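Long-range contacts in putative agmatine deiminase (Streptococcus mutans, PDB 2EWO), which probably hydrolyses agmatine to N-carbamoylputrescine and ammonia, as an agmatine deiminase of the guanidino-group-modifying enzyme superfamily: residues 56-60 with 342-346; 91-95 with 131-137. All coordinates share one frame; numbering follows the deposited sequence.

Interaction 1: residues 56-60 with 342-346; sequences ISEFE and RKVVG
Phe59 presents the outer edge of its ring to the strand 343-346, where CZ packs on Val345 CG2 at 3.7 Å. The methyl lies close to the ring plane, so the phenyl meets it with C-H groups and not with its pi face. Along the same edge, Phe59 CE1 reaches Lys343 CB at 4.0 Å. Lys343 and Val345 alternate with Val344 along the strand, and this places the two residues on one side, toward Phe59, while Val344 packs on helix 328-338 on the other.

Lys343 suits its place because its CB touches the ring edge while the extended chain beyond it carries the charge to Glu58. CG stands anti to the backbone N (chi1 -177°), and the full reach takes the ammonium across the mouth of the carboxylate: NZ is 3.2 Å from Glu58 OE1 and equally 3.2 Å from OE2, using the syn lone pair of each oxygen, a two-pronged salt bridge. Glu58 has the length to meet it: CG lies between the backbone N and the carbonyl carbon (chi1 49°), and the extended chain beyond projects the carboxylate to Lys343.

Glu58 and Phe59 follow helix 43-57 in the turn that leads to strand 62-66, and the carbonyl of Ile56 receives the amides of both Phe59 and Glu60. The other partner belongs to an outermost strand of a small sheet, joined to strand 317-321; Ile56 and Phe59 also touch Val314 and Ile319 of that sheet.

An exposed ion pair beside a few apolar contacts is consistent with a modest attachment, its charge interaction probably weakened by solvent.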
loop_
_atom_site.group_PDB
_atom_site.type_symbol
_atom_site.label_atom_id
_atom_site.label_comp_id
_atom_site.label_asym_id
_atom_site.label_seq_id
_atom_site.Cartn_x
_atom_site.Cartn_y
_atom_site.Cartn_z
ATOM N N ILE A 56 4.611 -11.239 28.412
ATOM C CA ILE A 56 5.603 -10.272 28.869
ATOM C C ILE A 56 4.906 -9.242 29.749
ATOM O O ILE A 56 5.525 -8.660 30.644
ATOM C CB ILE A 56 6.258 -9.501 27.693
ATOM C CG1 ILE A 56 6.359 -10.379 26.437
ATOM C CG2 ILE A 56 7.638 -9.028 28.115
ATOM C CD1 ILE A 56 7.439 -11.418 26.483
ATOM N N SER A 57 3.616 -9.034 29.476
ATOM C CA SER A 57 2.769 -8.070 30.191
ATOM C C SER A 57 3.003 -7.984 31.688
ATOM O O SER A 57 3.205 -6.897 32.239
ATOM C CB SER A 57 1.283 -8.387 29.976
ATOM O OG SER A 57 0.931 -8.362 28.605
ATOM N N GLU A 58 2.953 -9.131 32.352
ATOM C CA GLU A 58 3.132 -9.154 33.792
ATOM C C GLU A 58 4.549 -8.874 34.290
ATOM O O GLU A 58 4.780 -8.824 35.493
ATOM C CB GLU A 58 2.634 -10.484 34.367
ATOM C CG GLU A 58 3.126 -11.738 33.664
ATOM C CD GLU A 58 3.074 -12.959 34.579
ATOM O OE1 GLU A 58 3.860 -12.993 35.557
ATOM O OE2 GLU A 58 2.249 -13.875 34.339
ATOM N N PHE A 59 5.497 -8.654 33.390
ATOM C CA PHE A 59 6.858 -8.405 33.842
ATOM C C PHE A 59 7.364 -7.008 33.493
ATOM O O PHE A 59 8.122 -6.387 34.252
ATOM C CB PHE A 59 7.776 -9.482 33.258
ATOM C CG PHE A 59 7.374 -10.887 33.642
ATOM C CD1 PHE A 59 7.672 -11.394 34.907
ATOM C CD2 PHE A 59 6.663 -11.690 32.753
ATOM C CE1 PHE A 59 7.271 -12.681 35.282
ATOM C CE2 PHE A 59 6.255 -12.977 33.120
ATOM C CZ PHE A 59 6.561 -13.473 34.388
ATOM N N GLU A 60 6.924 -6.518 32.339
ATOM C CA GLU A 60 7.303 -5.203 31.824
ATOM C C GLU A 60 6.406 -4.865 30.652
ATOM O O GLU A 60 5.607 -5.690 30.216
ATOM C CB GLU A 60 8.763 -5.208 31.357
ATOM C CG GLU A 60 9.218 -6.514 30.712
ATOM C CD GLU A 60 10.626 -6.440 30.155
ATOM O OE1 GLU A 60 11.461 -5.710 30.724
ATOM O OE2 GLU A 60 10.905 -7.125 29.149
ATOM N N ARG A 342 13.169 -16.192 39.347
ATOM C CA ARG A 342 12.509 -15.649 38.162
ATOM C C ARG A 342 11.288 -16.486 37.822
ATOM O O ARG A 342 11.412 -17.681 37.560
ATOM C CB ARG A 342 13.462 -15.659 36.962
ATOM C CG ARG A 342 14.086 -14.316 36.614
ATOM C CD ARG A 342 14.609 -14.330 35.177
ATOM N NE ARG A 342 15.128 -13.030 34.767
ATOM C CZ ARG A 342 16.281 -12.517 35.184
ATOM N NH1 ARG A 342 17.050 -13.195 36.024
ATOM N NH2 ARG A 342 16.660 -11.318 34.769
ATOM N N LYS A 343 10.109 -15.878 37.820
ATOM C CA LYS A 343 8.906 -16.632 37.490
ATOM C C LYS A 343 8.961 -17.077 36.031
ATOM O O LYS A 343 9.169 -16.268 35.126
ATOM C CB LYS A 343 7.643 -15.796 37.722
ATOM C CG LYS A 343 6.373 -16.586 37.453
ATOM C CD LYS A 343 5.110 -15.767 37.616
ATOM C CE LYS A 343 3.911 -16.571 37.115
ATOM N NZ LYS A 343 2.696 -15.735 36.847
ATOM N N VAL A 344 8.778 -18.367 35.799
ATOM C CA VAL A 344 8.816 -18.867 34.439
ATOM C C VAL A 344 7.399 -19.074 33.913
ATOM O O VAL A 344 6.557 -19.651 34.604
ATOM C CB VAL A 344 9.631 -20.183 34.372
ATOM C CG1 VAL A 344 9.461 -20.861 33.024
ATOM C CG2 VAL A 344 11.102 -19.875 34.613
ATOM N N VAL A 345 7.136 -18.558 32.709
ATOM C CA VAL A 345 5.831 -18.700 32.053
ATOM C C VAL A 345 6.048 -19.385 30.709
ATOM O O VAL A 345 7.066 -19.168 30.055
ATOM C CB VAL A 345 5.131 -17.329 31.790
ATOM C CG1 VAL A 345 3.769 -17.559 31.133
ATOM C CG2 VAL A 345 4.958 -16.557 33.090
ATOM N N GLY A 346 5.097 -20.213 30.295
ATOM C CA GLY A 346 5.241 -20.902 29.025
ATOM C C GLY A 346 4.031 -20.718 28.135
ATOM O O GLY A 346 2.900 -20.730 28.624
#

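Interaction 2: residues 91-95 with 131-137; sequences MTNDD and YFPWDQD
Asp137 OD1 is gripped by two backbone amides of the 91-95 loop: Asp94 N donates to it at 2.7 Å, and Asp95 N adds a weak bond at 3.4 Å. The Asp94 amide approaches from above the carboxylate plane, 46° out of it. Asp94 answers in kind, since its OD2 receives weak bonds from Gln136 N (3.2 Å to Asp94 OD2) and Asp137 N. Each aspartate thus holds the backbone of the other's segment, their carboxylates turned nearly perpendicular to one another. Asp94 fits here because a short acidic side chain can reach amide hydrogens in a chain entering helix 137-146. Two further acceptors, Asp137 OD2 and Pro133 O, crowd Asp94 OD2, and the weak bonds probably offset this only in part.

Beside this exchange, Thr92 OG1 donates to Gln136 OE1 at 2.8 Å, the hydroxyl lying only slightly off the carbonyl plane. Gln136 gets there by a bend at its second torsion (chi2 -54°), which turns the amide back toward the threonine.

Neither segment is regular structure: 91-95 leaves strand 86-90 of the alpha/beta propeller (pentein) fold of the guanidino-group-modifying enzymes, and 131-137 leads into helix 137-146. Both also lie at subunit contacts. Phe132 and Trp134 meet Trp134 and Phe132 of a second subunit, and Thr92 N hydrogen-bonds Glu90 OE1 of a third subunit.

At the far end of the 91-95 loop, Asp95 CB lies 3.3 Å from Tyr131 CE2. Asp95 OD2 approaches the ring edge in plane, 3.5 Å from the same CE2, while the two Asp95 oxygens take hydrogen bonds from the indole nitrogens of Trp97 and Trp38. Tyr131 meets Asp95 with the CE2 side of its ring and carries a hydroxyl that makes a weak bond to Asp137 OD2.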
loop_
_atom_site.group_PDB
_atom_site.type_symbol
_atom_site.label_atom_id
_atom_site.label_comp_id
_atom_site.label_asym_id
_atom_site.label_seq_id
_atom_site.Cartn_x
_atom_site.Cartn_y
_atom_site.Cartn_z
HETATM N N MSE A 91 4.003 0.131 12.380
HETATM C CA MSE A 91 5.299 -0.105 11.755
HETATM C C MSE A 91 5.236 -1.189 10.688
HETATM O O MSE A 91 4.729 -2.272 10.950
HETATM C CB MSE A 91 6.329 -0.492 12.805
HETATM C CG MSE A 91 7.738 -0.444 12.293
HETATM SE SE MSE A 91 9.086 -0.657 13.676
HETATM C CE MSE A 91 8.452 0.630 14.982
ATOM N N THR A 92 5.742 -0.893 9.486
ATOM C CA THR A 92 5.748 -1.860 8.373
ATOM C C THR A 92 6.938 -2.817 8.464
ATOM O O THR A 92 8.002 -2.447 8.957
ATOM C CB THR A 92 5.840 -1.171 6.976
ATOM O OG1 THR A 92 7.120 -0.554 6.829
ATOM C CG2 THR A 92 4.764 -0.134 6.798
ATOM N N ASN A 93 6.760 -4.039 7.974
ATOM C CA ASN A 93 7.825 -5.038 7.984
ATOM C C ASN A 93 7.474 -6.125 6.998
ATOM O O ASN A 93 6.298 -6.414 6.777
ATOM C CB ASN A 93 7.960 -5.666 9.363
ATOM C CG ASN A 93 6.718 -6.439 9.764
ATOM O OD1 ASN A 93 6.405 -7.476 9.174
ATOM N ND2 ASN A 93 5.992 -5.928 10.763
ATOM N N ASP A 94 8.490 -6.743 6.417
ATOM C CA ASP A 94 8.256 -7.811 5.452
ATOM C C ASP A 94 7.937 -9.116 6.160
ATOM O O ASP A 94 7.276 -9.997 5.599
ATOM C CB ASP A 94 9.481 -7.966 4.558
ATOM C CG ASP A 94 9.771 -6.709 3.765
ATOM O OD1 ASP A 94 8.871 -6.295 2.999
ATOM O OD2 ASP A 94 10.880 -6.146 3.921
ATOM N N ASP A 95 8.425 -9.219 7.394
ATOM C CA ASP A 95 8.198 -10.374 8.248
ATOM C C ASP A 95 8.522 -10.021 9.686
ATOM O O ASP A 95 9.388 -9.181 9.939
ATOM C CB ASP A 95 9.042 -11.561 7.816
ATOM C CG ASP A 95 8.283 -12.852 7.935
ATOM O OD1 ASP A 95 7.078 -12.785 8.261
ATOM O OD2 ASP A 95 8.865 -13.928 7.702
ATOM N N TYR A 131 13.375 -14.603 1.838
ATOM C CA TYR A 131 12.446 -13.932 0.926
ATOM C C TYR A 131 13.195 -12.787 0.232
ATOM O O TYR A 131 14.309 -12.456 0.629
ATOM C CB TYR A 131 11.213 -13.421 1.682
ATOM C CG TYR A 131 11.496 -12.733 2.999
ATOM C CD1 TYR A 131 12.398 -11.674 3.083
ATOM C CD2 TYR A 131 10.835 -13.120 4.159
ATOM C CE1 TYR A 131 12.635 -11.017 4.289
ATOM C CE2 TYR A 131 11.064 -12.470 5.368
ATOM C CZ TYR A 131 11.965 -11.416 5.425
ATOM O OH TYR A 131 12.189 -10.758 6.614
ATOM N N PHE A 132 12.607 -12.174 -0.791
ATOM C CA PHE A 132 13.323 -11.116 -1.498
ATOM C C PHE A 132 13.215 -9.682 -1.001
ATOM O O PHE A 132 14.187 -9.124 -0.497
ATOM C CB PHE A 132 12.986 -11.129 -2.990
ATOM C CG PHE A 132 13.605 -9.988 -3.752
ATOM C CD1 PHE A 132 14.923 -9.615 -3.516
ATOM C CD2 PHE A 132 12.867 -9.278 -4.693
ATOM C CE1 PHE A 132 15.496 -8.555 -4.199
ATOM C CE2 PHE A 132 13.436 -8.216 -5.380
ATOM C CZ PHE A 132 14.752 -7.854 -5.130
ATOM N N PRO A 133 12.047 -9.046 -1.164
ATOM C CA PRO A 133 11.973 -7.659 -0.680
ATOM C C PRO A 133 12.174 -7.607 0.846
ATOM O O PRO A 133 11.287 -7.997 1.607
ATOM C CB PRO A 133 10.583 -7.220 -1.133
ATOM C CG PRO A 133 9.781 -8.512 -1.005
ATOM C CD PRO A 133 10.720 -9.575 -1.539
ATOM N N TRP A 134 13.351 -7.148 1.282
ATOM C CA TRP A 134 13.698 -7.052 2.717
ATOM C C TRP A 134 14.063 -5.627 3.111
ATOM O O TRP A 134 14.702 -5.387 4.142
ATOM C CB TRP A 134 14.881 -7.974 3.045
ATOM C CG TRP A 134 16.204 -7.594 2.390
ATOM C CD1 TRP A 134 16.996 -6.531 2.704
ATOM C CD2 TRP A 134 16.876 -8.292 1.322
ATOM N NE1 TRP A 134 18.120 -6.520 1.902
ATOM C CE2 TRP A 134 18.070 -7.587 1.047
ATOM C CE3 TRP A 134 16.583 -9.442 0.575
ATOM C CZ2 TRP A 134 18.969 -7.993 0.055
ATOM C CZ3 TRP A 134 17.474 -9.848 -0.411
ATOM C CH2 TRP A 134 18.655 -9.122 -0.663
ATOM N N ASP A 135 13.649 -4.689 2.269
ATOM C CA ASP A 135 13.935 -3.284 2.469
ATOM C C ASP A 135 13.130 -2.665 3.602
ATOM O O ASP A 135 13.624 -1.775 4.288
ATOM C CB ASP A 135 13.717 -2.524 1.153
ATOM C CG ASP A 135 12.334 -2.749 0.564
ATOM O OD1 ASP A 135 11.965 -3.922 0.311
ATOM O OD2 ASP A 135 11.617 -1.742 0.340
ATOM N N GLN A 136 11.901 -3.126 3.806
ATOM C CA GLN A 136 11.085 -2.576 4.887
ATOM C C GLN A 136 11.608 -3.039 6.253
ATOM O O GLN A 136 11.479 -2.323 7.246
ATOM C CB GLN A 136 9.609 -2.970 4.732
ATOM C CG GLN A 136 8.872 -2.308 3.562
ATOM C CD GLN A 136 8.963 -0.783 3.559
ATOM O OE1 GLN A 136 8.708 -0.132 4.573
ATOM N NE2 GLN A 136 9.316 -0.207 2.409
ATOM N N ASP A 137 12.198 -4.234 6.297
ATOM C CA ASP A 137 12.750 -4.773 7.535
ATOM C C ASP A 137 14.030 -4.008 7.851
ATOM O O ASP A 137 14.308 -3.705 9.008
ATOM C CB ASP A 137 13.057 -6.281 7.411
ATOM C CG ASP A 137 11.783 -7.159 7.294
ATOM O OD1 ASP A 137 10.746 -6.842 7.932
ATOM O OD2 ASP A 137 11.837 -8.189 6.578
#

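Overall arrangement
The two interactions are separate, with centres 29 Å apart and nearest atoms about 16 Å apart, and interaction 2 is nested within the chain loop closed by interaction 1. They are related through one sheet: 56-60 leads into strand 62-66, while the loop 91-95 follows the neighbouring parallel strand 86-90, and so the contacts lie toward opposite ends of these strands. Interaction 1 is a surface contact, where one ion pair flanks an apolar edge and no other chain takes part. Interaction 2 is larger and partly buried, joins two irregular loops mainly through carboxylate-to-amide bonds, and adjoins two further subunits of the tetramer.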